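Local atomic coordinates of CELL WALL surface anchor family protein (Streptococcus pneumoniae, PDB entry 2WW8), a protein that probably mediates host-cell attachment as the adhesin of the pneumococcal pilus, presenting an integrin-like domain on a stalk of immunoglobulin-like and CNA_B-type domains. Residues Tyr151-Thr156 and Tyr180-Pro185; Phe415-Asn420 and Leu426-Thr431; Tyr216-Lys219 and Pro224-Val227. One frame throughout, in Å; residues are numbered along the deposited sequence. Where two conformers were deposited one is given.

Contact 1: Tyr151-Thr156 and Tyr180-Pro185; sequences YPDVQT and YERVIP
The guanidinium of Arg-182 lies flat against one face of the Tyr-151 ring, group centres 3.6 Å apart and planes only 11° from parallel. Its CZ stands almost directly above the ring centroid, an arrangement that is at once a stack and a cation-pi contact, while CD adds a CH-pi contact over the same face. What makes this possible is the fully stretched arginine: CG is anti to the backbone N (chi1 -170°) and the chain stays extended to NE, so it leaves strand 171-184 and slides along the tyrosine in the opposite sense, with CG and CD beside the phenolic OH. At the far end it meets Asp-153 end-on. Arg-182 NH1 donates to the syn lone pair of Asp-153 OD2 at 2.8 Å, and Arg-182 NH2 reaches Asp-153 OD1 at 2.9 Å, from a little out of the carboxylate plane. Asp-153 turns its carboxylate toward the strand with CG between its own backbone N and carbonyl carbon (chi1 40°), which also lets OD1 take the amide of Val-154 on its anti side, 2.8 Å from Val-154 N. CG2 of Val-154 and a water bridging NH2 to Thr-156 OG1 sit at the guanidinium edge. From strand 711-712, the backbone N of Asp-712 bonds to Asp-153 OD2 and its backbone O accepts from Arg-182 NH1. The contacts over one face and along the edge probably restrict rotation of the guanidinium. This stacked, bidentate arginine ties the turn between strands 148-150 and 157-162 to strand 171-184 within the beta-rich stalk of the adhesin.

Contact 2: Phe415-Asn420 and Leu426-Thr431; sequences FSKSPN and LSDFIT
Lys-417 and Asp-428 meet in a salt bridge across the loop that follows helix 407-416. NZ of Lys-417 donates to OD2 of Asp-428 at 3.0 Å, met on the syn lone pair of that oxygen, and only weakly to its OD1 at 3.4 Å; the grip on the carboxylate is therefore lopsided. The lysine arrives at about a right angle to the aspartate. Its chain bends at chi3 (65°), which folds the last methylenes over the carboxylate and brings Lys-417 CE to 3.4 Å from Asp-428 OD2.

Water bridges the weaker half of the pair. Two molecules each accept from NZ and donate to OD1, one of them with its O 2.7 Å from Lys-417 NZ, and the other also hydrogen-bonds to Ser-427 OG. The ammonium is thus joined to OD1 chiefly through solvent and to OD2 directly. Lys-417 is exposed whereas Asp-428 is buried, and the nearby positive charge would probably help to keep the carboxylate ionised.

The two segments belong to the domain built round the parallel sheet 225-232, 269-275, 379-386, 533-539 and 566-569, a Rossmann-like core flanked by helices as in von Willebrand factor A domains and the inserted domains of integrins; the salt bridge joins the two sides of a short chain reversal after helix 407-416, at the periphery of that core.

Backbone and hydroxyl bonds shape each side of the loop. Phe-415 O accepts from both Ser-418 N and Ser-418 OG, the latter at 2.7 Å. In the other segment Phe-429 N bonds to Leu-426 O, closing a tight turn that carries Asp-428.

Apolar packing involves neighbouring residues of both segments: Phe-415 meets Trp-521 edge-to-face, and Leu-426 and Phe-429 both rest on Tyr-522 of helix 516-526.

Contact 3: Tyr216-Lys219 and Pro224-Val227; sequences YEQK and PLDV
Gln-218 sets its CG anti to the carbonyl carbon (chi1 -59°) and then bends at chi2 (86°), which swings the amide away from its own strand toward Leu-225. Leu-225 likewise holds CG beside its backbone N, with CD1 anti to CA (chi2 175°), which leaves CG and the other methyl, CD2, facing the glutamine. The two side chains slide past each other in opposite directions. NE2 of Gln-218 lies 3.6 Å from Leu-225 CG and 3.8 Å from Pro-224 CA, while the methylene CG of Gln-218 packs 3.9 Å from Leu-225 CD2, so that the aliphatic and amide parts of the glutamine both rest on the leucine. The contact spans the crossing from strand 203-218 of the stalk to strand 225-232, the first strand in chain order of the parallel sheet, in a domain consistent with an integrin-type inserted-domain fold. Beside it, Gln-218 also touches Asn-268, and Leu-225 N is hydrogen-bonded to Asn-268 OD1. Between the segments themselves the meeting is one of van der Waals packing: the amide nitrogen lies against carbon, which makes this a buried contact without directionality, in which the partner segment offers that nitrogen no acceptor.

Contacts 1, 3 and 2 follow one another along the chain and mark successive levels of the elongated adhesin. Contact 1 belongs to the stalk, and its strand 171-184 connects through 187-196 to strand 203-218, whose end enters contact 3; their nearest atoms are about 11 Å apart. Contact 3 stands where that strand gives way to the parallel-sheet domain. Contact 2 lies within that domain, about 18 Å from contact 3 by nearest atoms and about 41 Å from contact 1. None touches another. The side chain of Lys-417 in contact 2 is about 14 Å from a calcium ion bound by Asp-367, Asn-526 and Asp-530; Asn-526 also accepts from Leu-426 N.

Contact 1: Tyr151-Thr156 and Tyr180-Pro185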
loop_
_atom_site.group_PDB
_atom_site.type_symbol
_atom_site.label_atom_id
_atom_site.label_comp_id
_atom_site.label_asym_id
_atom_site.label_seq_id
_atom_site.Cartn_x
_atom_site.Cartn_y
_atom_site.Cartn_z
ATOM N N TYR A 151 13.091 -1.543 -14.386
ATOM C CA TYR A 151 14.022 -1.422 -13.257
ATOM C C TYR A 151 15.433 -1.500 -13.765
ATOM O O TYR A 151 15.800 -2.489 -14.403
ATOM C CB TYR A 151 13.818 -2.526 -12.229
ATOM C CG TYR A 151 12.583 -2.351 -11.371
ATOM C CD1 TYR A 151 12.481 -1.261 -10.501
ATOM C CD2 TYR A 151 11.564 -3.292 -11.366
ATOM C CE1 TYR A 151 11.386 -1.086 -9.714
ATOM C CE2 TYR A 151 10.442 -3.131 -10.532
ATOM C CZ TYR A 151 10.391 -2.040 -9.689
ATOM O OH TYR A 151 9.279 -1.861 -8.883
ATOM N N PRO A 152 16.231 -0.455 -13.513
ATOM C CA PRO A 152 17.602 -0.546 -14.058
ATOM C C PRO A 152 18.420 -1.707 -13.478
ATOM O O PRO A 152 19.137 -2.300 -14.253
ATOM C CB PRO A 152 18.238 0.778 -13.642
ATOM C CG PRO A 152 17.027 1.722 -13.652
ATOM C CD PRO A 152 15.914 0.900 -13.037
ATOM N N ASP A 153 18.294 -2.000 -12.180
ATOM C CA ASP A 153 19.182 -2.897 -11.474
ATOM C C ASP A 153 19.189 -4.302 -12.104
ATOM O O ASP A 153 20.252 -4.874 -12.325
ATOM C CB ASP A 153 18.859 -3.048 -9.989
ATOM C CG ASP A 153 17.342 -3.134 -9.652
ATOM O OD1 ASP A 153 16.457 -3.527 -10.446
ATOM O OD2 ASP A 153 17.017 -2.861 -8.489
ATOM N N VAL A 154 18.005 -4.853 -12.347
ATOM C CA VAL A 154 17.897 -6.204 -12.918
ATOM C C VAL A 154 17.073 -6.200 -14.190
ATOM O O VAL A 154 16.834 -7.264 -14.755
ATOM C CB VAL A 154 17.394 -7.263 -11.912
ATOM C CG1 VAL A 154 18.348 -7.334 -10.722
ATOM C CG2 VAL A 154 15.949 -6.916 -11.466
ATOM N N GLN A 155 16.692 -5.028 -14.687
ATOM C CA GLN A 155 16.292 -4.922 -16.080
ATOM C C GLN A 155 14.931 -5.577 -16.365
ATOM O O GLN A 155 14.739 -6.057 -17.472
ATOM C CB GLN A 155 17.338 -5.583 -16.991
ATOM C CG GLN A 155 18.667 -4.864 -17.049
ATOM C CD GLN A 155 18.602 -3.609 -17.887
ATOM O OE1 GLN A 155 18.673 -3.655 -19.122
ATOM N NE2 GLN A 155 18.435 -2.474 -17.219
ATOM N N THR A 156 14.014 -5.586 -15.399
ATOM C CA THR A 156 12.699 -6.191 -15.607
ATOM C C THR A 156 11.580 -5.135 -15.713
ATOM O O THR A 156 11.660 -4.087 -15.065
ATOM C CB THR A 156 12.386 -7.188 -14.467
ATOM O OG1 THR A 156 12.350 -6.459 -13.240
ATOM C CG2 THR A 156 13.426 -8.333 -14.378
ATOM N N TYR A 180 3.175 -0.598 -6.500
ATOM C CA TYR A 180 4.029 0.535 -6.244
ATOM C C TYR A 180 5.000 0.054 -5.171
ATOM O O TYR A 180 6.012 0.687 -4.960
ATOM C CB TYR A 180 3.249 1.811 -5.866
ATOM C CG TYR A 180 2.533 1.826 -4.530
ATOM C CD1 TYR A 180 1.207 1.399 -4.418
ATOM C CD2 TYR A 180 3.204 2.270 -3.373
ATOM C CE1 TYR A 180 0.543 1.430 -3.179
ATOM C CE2 TYR A 180 2.588 2.254 -2.107
ATOM C CZ TYR A 180 1.247 1.838 -2.039
ATOM O OH TYR A 180 0.640 1.844 -0.820
ATOM N N GLU A 181 4.683 -1.059 -4.520
ATOM C CA GLU A 181 5.585 -1.697 -3.585
ATOM C C GLU A 181 6.332 -2.898 -4.204
ATOM O O GLU A 181 5.719 -3.784 -4.805
ATOM C CB GLU A 181 4.782 -2.068 -2.341
ATOM C CG GLU A 181 5.634 -2.829 -1.312
ATOM C CD GLU A 181 4.928 -2.920 0.061
ATOM O OE1 GLU A 181 4.193 -3.907 0.298
ATOM O OE2 GLU A 181 5.095 -1.993 0.900
ATOM N N ARG A 182 7.654 -2.909 -4.066
ATOM C CA ARG A 182 8.532 -3.920 -4.620
ATOM C C ARG A 182 9.139 -4.783 -3.503
ATOM O O ARG A 182 9.754 -4.272 -2.547
ATOM C CB ARG A 182 9.653 -3.207 -5.408
ATOM C CG ARG A 182 10.523 -4.137 -6.257
ATOM C CD ARG A 182 11.748 -3.357 -6.769
ATOM N NE ARG A 182 12.393 -4.146 -7.838
ATOM C CZ ARG A 182 13.621 -3.929 -8.310
ATOM N NH1 ARG A 182 14.364 -2.991 -7.753
ATOM N NH2 ARG A 182 14.127 -4.682 -9.279
ATOM N N VAL A 183 9.051 -6.103 -3.663
ATOM C CA VAL A 183 9.780 -7.029 -2.798
ATOM C C VAL A 183 11.270 -7.056 -3.184
ATOM O O VAL A 183 11.601 -7.248 -4.362
ATOM C CB VAL A 183 9.181 -8.448 -2.876
ATOM C CG1 VAL A 183 9.865 -9.375 -1.889
ATOM C CG2 VAL A 183 7.635 -8.384 -2.590
ATOM N N ILE A 184 12.151 -6.910 -2.194
ATOM C CA ILE A 184 13.564 -7.072 -2.391
ATOM C C ILE A 184 14.166 -8.004 -1.352
ATOM O O ILE A 184 13.511 -8.317 -0.339
ATOM C CB ILE A 184 14.304 -5.695 -2.342
ATOM C CG1 ILE A 184 13.997 -4.963 -1.025
ATOM C CG2 ILE A 184 13.975 -4.946 -3.549
ATOM C CD1 ILE A 184 14.820 -3.683 -0.789
ATOM N N PRO A 185 15.402 -8.471 -1.591
ATOM C CA PRO A 185 15.957 -9.450 -0.632
ATOM C C PRO A 185 16.032 -8.832 0.762
ATOM O O PRO A 185 15.897 -9.543 1.717
ATOM C CB PRO A 185 17.380 -9.696 -1.175
ATOM C CG PRO A 185 17.217 -9.579 -2.653
ATOM C CD PRO A 185 16.279 -8.315 -2.770
HETATM O O HOH W 1 12.555 -6.877 -10.325
#

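Contact 2: Phe415-Asn420 and Leu426-Thr431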
loop_
_atom_site.group_PDB
_atom_site.type_symbol
_atom_site.label_atom_id
_atom_site.label_comp_id
_atom_site.label_asym_id
_atom_site.label_seq_id
_atom_site.Cartn_x
_atom_site.Cartn_y
_atom_site.Cartn_z
ATOM N N PHE A 415 22.231 -49.345 34.287
ATOM C CA PHE A 415 23.034 -48.102 34.186
ATOM C C PHE A 415 24.272 -48.424 33.359
ATOM O O PHE A 415 24.744 -47.597 32.607
ATOM C CB PHE A 415 23.528 -47.567 35.537
ATOM C CG PHE A 415 22.469 -46.913 36.376
ATOM C CD1 PHE A 415 21.445 -46.214 35.824
ATOM C CD2 PHE A 415 22.513 -47.086 37.759
ATOM C CE1 PHE A 415 20.457 -45.619 36.593
ATOM C CE2 PHE A 415 21.541 -46.528 38.570
ATOM C CZ PHE A 415 20.499 -45.786 37.962
ATOM N N SER A 416 24.777 -49.636 33.507
ATOM C CA SER A 416 26.018 -50.033 32.847
ATOM C C SER A 416 25.958 -50.052 31.317
ATOM O O SER A 416 26.967 -49.888 30.678
ATOM C CB SER A 416 26.481 -51.387 33.366
ATOM O OG SER A 416 27.801 -51.648 32.910
ATOM N N LYS A 417 24.784 -50.265 30.748
ATOM C CA LYS A 417 24.537 -50.243 29.297
ATOM C C LYS A 417 24.387 -48.859 28.708
ATOM O O LYS A 417 24.476 -48.767 27.494
ATOM C CB LYS A 417 23.263 -51.054 28.958
ATOM C CG LYS A 417 23.408 -52.530 29.394
ATOM C CD LYS A 417 22.013 -53.172 29.500
ATOM C CE LYS A 417 21.353 -53.245 28.151
ATOM N NZ LYS A 417 20.134 -54.109 28.332
ATOM N N SER A 418 24.130 -47.826 29.517
ATOM C CA SER A 418 23.917 -46.489 29.021
ATOM C C SER A 418 25.284 -45.973 28.612
ATOM O O SER A 418 26.280 -46.362 29.215
ATOM C CB SER A 418 23.192 -45.569 30.047
ATOM O OG SER A 418 24.018 -45.428 31.219
ATOM N N PRO A 419 25.346 -45.111 27.575
ATOM C CA PRO A 419 26.602 -44.561 27.077
ATOM C C PRO A 419 27.466 -43.885 28.154
ATOM O O PRO A 419 28.678 -43.997 28.113
ATOM C CB PRO A 419 26.121 -43.512 26.059
ATOM C CG PRO A 419 24.829 -44.107 25.526
ATOM C CD PRO A 419 24.180 -44.649 26.795
ATOM N N ASN A 420 26.862 -43.197 29.118
ATOM C CA ASN A 420 27.620 -42.350 30.064
ATOM C C ASN A 420 27.493 -42.993 31.440
ATOM O O ASN A 420 27.871 -42.438 32.451
ATOM C CB ASN A 420 27.095 -40.904 29.989
ATOM C CG ASN A 420 27.447 -40.223 28.650
ATOM O OD1 ASN A 420 28.546 -40.437 28.089
ATOM N ND2 ASN A 420 26.535 -39.391 28.129
ATOM N N LEU A 426 16.259 -46.992 26.407
ATOM C CA LEU A 426 14.809 -47.104 26.234
ATOM C C LEU A 426 14.317 -48.564 26.243
ATOM O O LEU A 426 13.219 -48.859 26.746
ATOM C CB LEU A 426 14.346 -46.399 24.946
ATOM C CG LEU A 426 12.828 -46.206 24.747
ATOM C CD1 LEU A 426 12.097 -45.540 25.892
ATOM C CD2 LEU A 426 12.579 -45.501 23.375
ATOM N N SER A 427 15.161 -49.478 25.765
ATOM C CA SER A 427 14.792 -50.899 25.765
ATOM C C SER A 427 14.742 -51.535 27.187
ATOM O O SER A 427 14.259 -52.650 27.392
ATOM C CB SER A 427 15.702 -51.653 24.778
ATOM O OG SER A 427 17.008 -51.566 25.300
ATOM N N ASP A 428 15.238 -50.848 28.213
ATOM C CA ASP A 428 15.071 -51.334 29.582
ATOM C C ASP A 428 13.910 -50.650 30.338
ATOM O O ASP A 428 13.745 -50.869 31.530
ATOM C CB ASP A 428 16.380 -51.301 30.402
ATOM C CG ASP A 428 17.423 -52.237 29.854
ATOM O OD1 ASP A 428 17.072 -53.412 29.583
ATOM O OD2 ASP A 428 18.612 -51.875 29.649
ATOM N N PHE A 429 13.070 -49.898 29.637
ATOM C CA PHE A 429 11.722 -49.528 30.115
ATOM C C PHE A 429 10.628 -50.334 29.424
ATOM O O PHE A 429 10.842 -50.791 28.288
ATOM C CB PHE A 429 11.463 -48.100 29.717
ATOM C CG PHE A 429 12.248 -47.092 30.499
ATOM C CD1 PHE A 429 11.687 -46.542 31.651
ATOM C CD2 PHE A 429 13.524 -46.692 30.081
ATOM C CE1 PHE A 429 12.371 -45.535 32.351
ATOM C CE2 PHE A 429 14.238 -45.681 30.786
ATOM C CZ PHE A 429 13.647 -45.143 31.955
ATOM N N ILE A 430 9.463 -50.484 30.062
ATOM C CA ILE A 430 8.300 -51.029 29.318
ATOM C C ILE A 430 7.553 -49.864 28.696
ATOM O O ILE A 430 7.001 -49.026 29.411
ATOM C CB ILE A 430 7.359 -51.924 30.171
ATOM C CG1 ILE A 430 8.153 -53.047 30.872
ATOM C CG2 ILE A 430 6.266 -52.543 29.290
ATOM C CD1 ILE A 430 7.468 -53.496 32.152
ATOM N N THR A 431 7.496 -49.790 27.376
ATOM C CA THR A 431 6.835 -48.599 26.807
ATOM C C THR A 431 5.712 -48.993 25.861
ATOM O O THR A 431 5.139 -48.131 25.243
ATOM C CB THR A 431 7.847 -47.805 25.964
ATOM O OG1 THR A 431 8.281 -48.628 24.883
ATOM C CG2 THR A 431 9.063 -47.362 26.823
HETATM O O HOH W 2 18.882 -55.782 29.991
HETATM O O HOH W 3 17.777 -53.498 26.606
#

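Contact 3: Tyr216-Lys219 and Pro224-Val227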
loop_
_atom_site.group_PDB
_atom_site.type_symbol
_atom_site.label_atom_id
_atom_site.label_comp_id
_atom_site.label_asym_id
_atom_site.label_seq_id
_atom_site.Cartn_x
_atom_site.Cartn_y
_atom_site.Cartn_z
ATOM N N TYR A 216 18.692 -14.319 10.761
ATOM C CA TYR A 216 19.364 -15.030 11.821
ATOM C C TYR A 216 20.421 -15.915 11.160
ATOM O O TYR A 216 20.128 -16.585 10.170
ATOM C CB TYR A 216 18.332 -15.870 12.582
ATOM C CG TYR A 216 17.245 -15.010 13.192
ATOM C CD1 TYR A 216 17.500 -14.269 14.346
ATOM C CD2 TYR A 216 15.976 -14.939 12.613
ATOM C CE1 TYR A 216 16.535 -13.456 14.902
ATOM C CE2 TYR A 216 14.994 -14.135 13.157
ATOM C CZ TYR A 216 15.287 -13.415 14.304
ATOM O OH TYR A 216 14.330 -12.607 14.848
ATOM N N GLU A 217 21.642 -15.966 11.674
ATOM C CA GLU A 217 22.639 -16.804 11.011
ATOM C C GLU A 217 23.210 -17.732 12.066
ATOM O O GLU A 217 23.475 -17.320 13.198
ATOM C CB GLU A 217 23.719 -15.949 10.310
ATOM C CG GLU A 217 23.156 -14.860 9.375
ATOM C CD GLU A 217 24.198 -13.910 8.741
ATOM O OE1 GLU A 217 25.329 -14.376 8.453
ATOM O OE2 GLU A 217 23.889 -12.702 8.525
ATOM N N GLN A 218 23.384 -19.002 11.709
ATOM C CA GLN A 218 23.921 -19.937 12.669
ATOM C C GLN A 218 25.411 -19.705 12.760
ATOM O O GLN A 218 26.043 -19.101 11.908
ATOM C CB GLN A 218 23.687 -21.412 12.348
ATOM C CG GLN A 218 22.242 -21.843 12.211
ATOM C CD GLN A 218 21.708 -21.623 10.797
ATOM O OE1 GLN A 218 22.420 -21.180 9.859
ATOM N NE2 GLN A 218 20.429 -21.905 10.644
ATOM N N LYS A 219 25.976 -20.209 13.839
ATOM C CA LYS A 219 27.428 -20.090 13.973
ATOM C C LYS A 219 28.175 -20.727 12.773
ATOM O O LYS A 219 29.278 -20.287 12.421
ATOM C CB LYS A 219 27.826 -20.448 15.406
ATOM C CG LYS A 219 26.742 -19.843 16.388
ATOM C CD LYS A 219 26.904 -18.394 16.894
ATOM C CE LYS A 219 25.587 -17.856 17.455
ATOM N NZ LYS A 219 25.563 -16.950 18.666
ATOM N N PRO A 224 21.975 -25.856 8.692
ATOM C CA PRO A 224 20.667 -25.334 9.026
ATOM C C PRO A 224 20.191 -26.025 10.305
ATOM O O PRO A 224 20.873 -26.930 10.818
ATOM C CB PRO A 224 19.843 -25.692 7.793
ATOM C CG PRO A 224 20.357 -27.038 7.465
ATOM C CD PRO A 224 21.868 -26.884 7.640
ATOM N N LEU A 225 19.050 -25.557 10.805
ATOM C CA LEU A 225 18.439 -26.106 12.034
ATOM C C LEU A 225 17.286 -27.042 11.757
ATOM O O LEU A 225 16.467 -26.759 10.893
ATOM C CB LEU A 225 17.840 -24.967 12.863
ATOM C CG LEU A 225 18.802 -23.821 13.210
ATOM C CD1 LEU A 225 17.989 -22.735 13.932
ATOM C CD2 LEU A 225 19.960 -24.307 14.107
ATOM N N ASP A 226 17.219 -28.136 12.515
ATOM C CA ASP A 226 16.090 -29.057 12.598
ATOM C C ASP A 226 15.610 -28.984 14.060
ATOM O O ASP A 226 16.305 -29.416 14.981
ATOM C CB ASP A 226 16.490 -30.523 12.243
ATOM C CG ASP A 226 16.529 -30.788 10.723
ATOM O OD1 ASP A 226 15.826 -30.120 9.932
ATOM O OD2 ASP A 226 17.336 -31.642 10.294
ATOM N N VAL A 227 14.413 -28.465 14.264
ATOM C CA VAL A 227 13.952 -28.065 15.579
ATOM C C VAL A 227 12.634 -28.767 15.938
ATOM O O VAL A 227 11.692 -28.749 15.166
ATOM C CB VAL A 227 13.721 -26.527 15.652
ATOM C CG1 VAL A 227 13.351 -26.157 17.061
ATOM C CG2 VAL A 227 14.997 -25.733 15.160
#